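Local coordinates for heterokaryon incompatibility protein s (Podospora anserina, PDB 2WVN) that forms the [het-s] prion and drives heterokaryon incompatibility, interacting with its allelic partner HET-S to trigger a lethal reaction when incompatible fungal cells fuse, at residues F20-D25 and T142-K147; V30-P35 and W150-G155. One frame throughout, in Å; residues are numbered along the deposited sequence.

Interaction 1 of 2, residues F20-D25 and T142-K147; sequences FNNCVD and TSLAKK
Within the helical HeLo domain, helix 16-26 is clasped along one side by the extended loop that carries Leu144, Ala145 and Lys147, and the contact illustrates how side chains one helical turn apart can hold an irregular chain. Asn22 and Asp25, three residues apart, both reach the loop. The carboxamide oxygen of Asn22 is shared by two donors: Ala145 N lies 2.9 Å from Asn22 OD1, in the carbonyl plane and on a lone pair, while Lys147 NZ approaches the same oxygen at 3.0 Å, tilted 20° from that plane. The ammonium group also forms a salt bridge, with Lys147 NZ 2.7 Å from Asp25 OD1 on the anti lone pair of the carboxylate. A bend at the last side-chain torsion of Lys147 (chi4 89°) turns its nitrogen to these two oxygens, and a weak bond to Ala145 O ties it back to its own loop. Leu144 lies beside this polar cluster, its CD2 3.8 Å from Asn21 CB and its CD1 alongside the Asp25 carboxylate, 3.9 Å from Asp25 OD2. The other end of the Asn22 amide is held by its own helix, through ND2 and Gly18 O. On the side of helix 16-26 turned from the loop, Cys23 packs against Leu54 of helix 40-60 and against Val86, Ile89 and Leu90 of helix 77-103.

Interaction 2 of 2, residues V30-P35 and W150-G155; sequences VQLGRP and WALYDG
With its CG between the backbone N and the carbonyl carbon (chi1 59°), Trp150 sets one face of its indole beneath Val30, whose CB stands 3.9 Å above the ring plane, offset toward the rim; Gln31, with CG beside its own backbone N (chi1 -43°) and the chain extended beyond, runs past the Trp150 carbonyl. Val30 and Gln31 lie on strand 30-32 and Trp150 on the adjacent parallel strand 150-152, an example of how a minimal sheet can join distant parts of a helical chain. Three backbone bonds alternate between them: Gln31 N to Trp150 O at 2.9 Å, Leu152 N to Gln31 O at 2.8 Å, and Gly33 N to Leu152 O, also 2.8 Å. On the face bearing Val30, Leu32, Trp150 and Leu152, the methyl CD1 of Leu152 meets Val30 CG2 at 4.0 Å and Leu32 CD2 at 4.1 Å. Beyond the last bridge, Pro35 CB packs 3.4 Å from Tyr153 O, and Pro35 CD comes to the edge of the Tyr153 ring. That ring stacks with Tyr103, while its hydroxyl is hydrogen-bonded to the Glu104 carboxylate. The apolar face is covered by helices: Val30 and Leu32 touch helix 40-60, Trp150 lies on helix 77-103 at Ala96, Gln97 and Ser100, and Leu152 packs on helix 155-174, with Asp154 at its N-cap, OD2 bonding weakly to Lys156 N.

Overall arrangement
The centres of interactions 1 and 2 lie about 21 Å apart, and no direct touch joins them beyond the chain itself. Helix 16-26 leads into strand 30-32, just as the loop at 142-147 leads into strand 150-152, so the same two regions of chain meet twice: first as helix against loop, then as the paired strands of a small parallel sheet. The order along the chain is 20-25, 30-35, 142-147, 150-155, the segments of the two contacts alternating. Helices 40-60, 77-103 and 122-138 lie in the long intervening span, and the first two border both contacts. All four segments fall within the globular domain, which is dispensable for prion formation; the prion domain is necessary and sufficient for it.

Interaction 1 of 2, residues F20-D25 and T142-K147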
loop_
_atom_site.group_PDB
_atom_site.type_symbol
_atom_site.label_atom_id
_atom_site.label_comp_id
_atom_site.label_asym_id
_atom_site.label_seq_id
_atom_site.Cartn_x
_atom_site.Cartn_y
_atom_site.Cartn_z
ATOM N N PHE A 20 8.170 -14.819 7.404
ATOM C CA PHE A 20 7.871 -15.401 6.120
ATOM C C PHE A 20 6.693 -16.358 6.243
ATOM O O PHE A 20 5.688 -16.201 5.565
ATOM C CB PHE A 20 9.072 -16.134 5.569
ATOM C CG PHE A 20 8.785 -16.868 4.289
ATOM C CD1 PHE A 20 8.723 -16.180 3.077
ATOM C CD2 PHE A 20 8.582 -18.242 4.288
ATOM C CE1 PHE A 20 8.482 -16.845 1.874
ATOM C CE2 PHE A 20 8.321 -18.915 3.080
ATOM C CZ PHE A 20 8.274 -18.217 1.876
ATOM N N ASN A 21 6.800 -17.332 7.139
ATOM C CA ASN A 21 5.724 -18.291 7.331
ATOM C C ASN A 21 4.372 -17.644 7.615
ATOM O O ASN A 21 3.367 -18.082 7.119
ATOM C CB ASN A 21 6.115 -19.310 8.387
ATOM C CG ASN A 21 7.323 -20.137 7.958
ATOM O OD1 ASN A 21 7.411 -20.548 6.805
ATOM N ND2 ASN A 21 8.263 -20.363 8.863
ATOM N N ASN A 22 4.345 -16.565 8.364
ATOM C CA ASN A 22 3.089 -15.876 8.581
ATOM C C ASN A 22 2.592 -15.212 7.317
ATOM O O ASN A 22 1.376 -15.204 7.075
ATOM C CB ASN A 22 3.200 -14.896 9.765
ATOM C CG ASN A 22 3.085 -15.619 11.114
ATOM O OD1 ASN A 22 1.975 -15.834 11.604
ATOM N ND2 ASN A 22 4.226 -16.039 11.690
ATOM N N CYS A 23 3.512 -14.679 6.504
ATOM C CA CYS A 23 3.138 -14.195 5.176
ATOM C C CYS A 23 2.397 -15.260 4.413
ATOM O O CYS A 23 1.301 -15.018 3.935
ATOM C CB CYS A 23 4.343 -13.847 4.330
ATOM S SG CYS A 23 4.646 -12.170 4.331
ATOM N N VAL A 24 2.992 -16.440 4.278
ATOM C CA VAL A 24 2.391 -17.440 3.414
ATOM C C VAL A 24 1.022 -17.751 3.969
ATOM O O VAL A 24 0.050 -17.729 3.223
ATOM C CB VAL A 24 3.274 -18.681 3.232
ATOM C CG1 VAL A 24 2.540 -19.753 2.470
ATOM C CG2 VAL A 24 4.563 -18.287 2.523
ATOM N N ASP A 25 0.950 -17.927 5.292
ATOM C CA ASP A 25 -0.309 -18.172 6.016
ATOM C C ASP A 25 -1.423 -17.177 5.737
ATOM O O ASP A 25 -2.574 -17.564 5.798
ATOM C CB ASP A 25 -0.068 -18.181 7.521
ATOM C CG ASP A 25 -1.030 -19.074 8.275
ATOM O OD1 ASP A 25 -1.461 -18.652 9.377
ATOM O OD2 ASP A 25 -1.311 -20.211 7.814
ATOM N N THR A 142 3.794 -25.182 12.938
ATOM C CA THR A 142 2.511 -25.175 13.630
ATOM C C THR A 142 2.377 -23.736 14.171
ATOM O O THR A 142 1.360 -23.058 13.934
ATOM C CB THR A 142 2.424 -26.269 14.777
ATOM O OG1 THR A 142 3.282 -25.909 15.874
ATOM C CG2 THR A 142 2.814 -27.681 14.255
ATOM N N SER A 143 3.458 -23.270 14.812
ATOM C CA SER A 143 3.542 -21.985 15.543
ATOM C C SER A 143 3.313 -20.678 14.720
ATOM O O SER A 143 4.067 -19.692 14.825
ATOM C CB SER A 143 4.895 -21.934 16.259
ATOM O OG SER A 143 5.911 -22.287 15.332
ATOM N N LEU A 144 2.251 -20.669 13.924
ATOM C CA LEU A 144 1.867 -19.490 13.178
ATOM C C LEU A 144 0.985 -18.649 14.087
ATOM O O LEU A 144 0.242 -19.208 14.894
ATOM C CB LEU A 144 1.121 -19.943 11.930
ATOM C CG LEU A 144 1.993 -20.885 11.104
ATOM C CD1 LEU A 144 1.195 -21.882 10.272
ATOM C CD2 LEU A 144 2.875 -20.048 10.251
ATOM N N ALA A 145 1.071 -17.321 13.984
ATOM C CA ALA A 145 0.160 -16.414 14.717
ATOM C C ALA A 145 -1.317 -16.750 14.473
ATOM O O ALA A 145 -1.659 -17.504 13.548
ATOM C CB ALA A 145 0.430 -14.939 14.340
ATOM N N LYS A 146 -2.209 -16.201 15.287
ATOM C CA LYS A 146 -3.622 -16.379 14.975
ATOM C C LYS A 146 -4.102 -15.290 13.984
ATOM O O LYS A 146 -3.595 -14.168 13.986
ATOM C CB LYS A 146 -4.478 -16.481 16.236
ATOM C CG LYS A 146 -5.584 -17.531 16.088
ATOM C CD LYS A 146 -6.961 -16.934 16.438
ATOM C CE LYS A 146 -8.006 -18.017 16.698
ATOM N NZ LYS A 146 -8.996 -17.501 17.698
ATOM N N LYS A 147 -5.024 -15.658 13.094
ATOM C CA LYS A 147 -5.596 -14.711 12.118
ATOM C C LYS A 147 -7.077 -15.006 11.966
ATOM O O LYS A 147 -7.528 -16.116 12.280
ATOM C CB LYS A 147 -4.908 -14.809 10.746
ATOM C CG LYS A 147 -3.431 -14.464 10.746
ATOM C CD LYS A 147 -2.719 -15.069 9.589
ATOM C CE LYS A 147 -1.239 -15.079 9.844
ATOM N NZ LYS A 147 -0.749 -16.296 10.539
#

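Interaction 2 of 2, residues V30-P35 and W150-G155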
loop_
_atom_site.group_PDB
_atom_site.type_symbol
_atom_site.label_atom_id
_atom_site.label_comp_id
_atom_site.label_asym_id
_atom_site.label_seq_id
_atom_site.Cartn_x
_atom_site.Cartn_y
_atom_site.Cartn_z
ATOM N N VAL A 30 -7.850 -15.280 3.125
ATOM C CA VAL A 30 -8.545 -14.349 2.230
ATOM C C VAL A 30 -9.657 -15.001 1.415
ATOM O O VAL A 30 -9.454 -16.020 0.759
ATOM C CB VAL A 30 -7.652 -13.332 1.438
ATOM C CG1 VAL A 30 -6.179 -13.372 1.843
ATOM C CG2 VAL A 30 -7.842 -13.460 -0.021
ATOM N N GLN A 31 -10.827 -14.370 1.457
ATOM C CA GLN A 31 -12.016 -14.870 0.806
ATOM C C GLN A 31 -12.367 -13.892 -0.266
ATOM O O GLN A 31 -11.953 -12.739 -0.202
ATOM C CB GLN A 31 -13.161 -14.918 1.801
ATOM C CG GLN A 31 -12.737 -15.450 3.139
ATOM C CD GLN A 31 -13.840 -15.459 4.167
ATOM O OE1 GLN A 31 -14.089 -16.495 4.773
ATOM N NE2 GLN A 31 -14.489 -14.300 4.399
ATOM N N LEU A 32 -13.119 -14.349 -1.263
ATOM C CA LEU A 32 -13.552 -13.472 -2.332
ATOM C C LEU A 32 -15.037 -13.336 -2.251
ATOM O O LEU A 32 -15.750 -14.321 -2.367
ATOM C CB LEU A 32 -13.138 -13.993 -3.713
ATOM C CG LEU A 32 -11.702 -14.454 -3.923
ATOM C CD1 LEU A 32 -11.362 -14.478 -5.396
ATOM C CD2 LEU A 32 -10.764 -13.532 -3.177
ATOM N N GLY A 33 -15.498 -12.098 -2.074
ATOM C CA GLY A 33 -16.921 -11.801 -1.906
ATOM C C GLY A 33 -17.755 -11.835 -3.176
ATOM O O GLY A 33 -17.209 -11.977 -4.274
ATOM N N ARG A 34 -19.081 -11.688 -3.020
ATOM C CA ARG A 34 -20.036 -11.819 -4.166
ATOM C C ARG A 34 -19.678 -11.012 -5.446
ATOM O O ARG A 34 -19.756 -11.572 -6.553
ATOM C CB ARG A 34 -21.480 -11.545 -3.745
ATOM C CG ARG A 34 -22.570 -12.099 -4.671
ATOM C CD ARG A 34 -23.426 -10.897 -5.157
ATOM N NE ARG A 34 -24.844 -11.202 -5.382
ATOM C CZ ARG A 34 -25.332 -11.822 -6.466
ATOM N NH1 ARG A 34 -24.529 -12.234 -7.459
ATOM N NH2 ARG A 34 -26.641 -12.044 -6.558
ATOM N N PRO A 35 -19.271 -9.725 -5.308
ATOM C CA PRO A 35 -19.049 -8.930 -6.521
ATOM C C PRO A 35 -18.071 -9.544 -7.521
ATOM O O PRO A 35 -18.113 -9.162 -8.675
ATOM C CB PRO A 35 -18.508 -7.599 -5.993
ATOM C CG PRO A 35 -19.060 -7.506 -4.644
ATOM C CD PRO A 35 -19.027 -8.920 -4.107
ATOM N N TRP A 150 -11.106 -12.722 6.287
ATOM C CA TRP A 150 -11.728 -11.520 5.764
ATOM C C TRP A 150 -11.849 -11.622 4.241
ATOM O O TRP A 150 -11.165 -12.430 3.606
ATOM C CB TRP A 150 -10.898 -10.317 6.154
ATOM C CG TRP A 150 -9.530 -10.428 5.621
ATOM C CD1 TRP A 150 -8.493 -11.164 6.143
ATOM C CD2 TRP A 150 -9.035 -9.845 4.407
ATOM N NE1 TRP A 150 -7.375 -11.029 5.348
ATOM C CE2 TRP A 150 -7.687 -10.237 4.272
ATOM C CE3 TRP A 150 -9.595 -9.026 3.433
ATOM C CZ2 TRP A 150 -6.897 -9.832 3.200
ATOM C CZ3 TRP A 150 -8.804 -8.630 2.365
ATOM C CH2 TRP A 150 -7.474 -9.037 2.261
ATOM N N ALA A 151 -12.676 -10.755 3.666
ATOM C CA ALA A 151 -13.054 -10.830 2.268
ATOM C C ALA A 151 -12.541 -9.658 1.416
ATOM O O ALA A 151 -12.522 -8.516 1.874
ATOM C CB ALA A 151 -14.557 -10.904 2.175
ATOM N N LEU A 152 -12.124 -9.943 0.182
ATOM C CA LEU A 152 -11.940 -8.910 -0.838
ATOM C C LEU A 152 -13.245 -8.733 -1.618
ATOM O O LEU A 152 -13.947 -9.712 -1.926
ATOM C CB LEU A 152 -10.843 -9.303 -1.826
ATOM C CG LEU A 152 -9.375 -9.336 -1.358
ATOM C CD1 LEU A 152 -8.491 -10.243 -2.220
ATOM C CD2 LEU A 152 -8.783 -7.932 -1.254
ATOM N N TYR A 153 -13.555 -7.488 -1.975
ATOM C CA TYR A 153 -14.807 -7.199 -2.636
ATOM C C TYR A 153 -14.692 -6.565 -3.997
ATOM O O TYR A 153 -15.708 -6.312 -4.609
ATOM C CB TYR A 153 -15.679 -6.332 -1.757
ATOM C CG TYR A 153 -16.052 -6.952 -0.457
ATOM C CD1 TYR A 153 -15.424 -6.549 0.730
ATOM C CD2 TYR A 153 -17.079 -7.919 -0.378
ATOM C CE1 TYR A 153 -15.796 -7.126 2.006
ATOM C CE2 TYR A 153 -17.448 -8.512 0.854
ATOM C CZ TYR A 153 -16.805 -8.111 2.042
ATOM O OH TYR A 153 -17.145 -8.697 3.259
ATOM N N ASP A 154 -13.497 -6.328 -4.519
ATOM C CA ASP A 154 -13.395 -5.850 -5.913
ATOM C C ASP A 154 -12.091 -6.284 -6.594
ATOM O O ASP A 154 -11.097 -6.548 -5.924
ATOM C CB ASP A 154 -13.560 -4.329 -5.983
ATOM C CG ASP A 154 -12.276 -3.598 -5.653
ATOM O OD1 ASP A 154 -11.654 -3.871 -4.600
ATOM O OD2 ASP A 154 -11.863 -2.762 -6.478
ATOM N N GLY A 155 -12.139 -6.332 -7.929
ATOM C CA GLY A 155 -11.057 -6.755 -8.792
ATOM C C GLY A 155 -9.797 -5.955 -8.581
ATOM O O GLY A 155 -8.669 -6.458 -8.795
#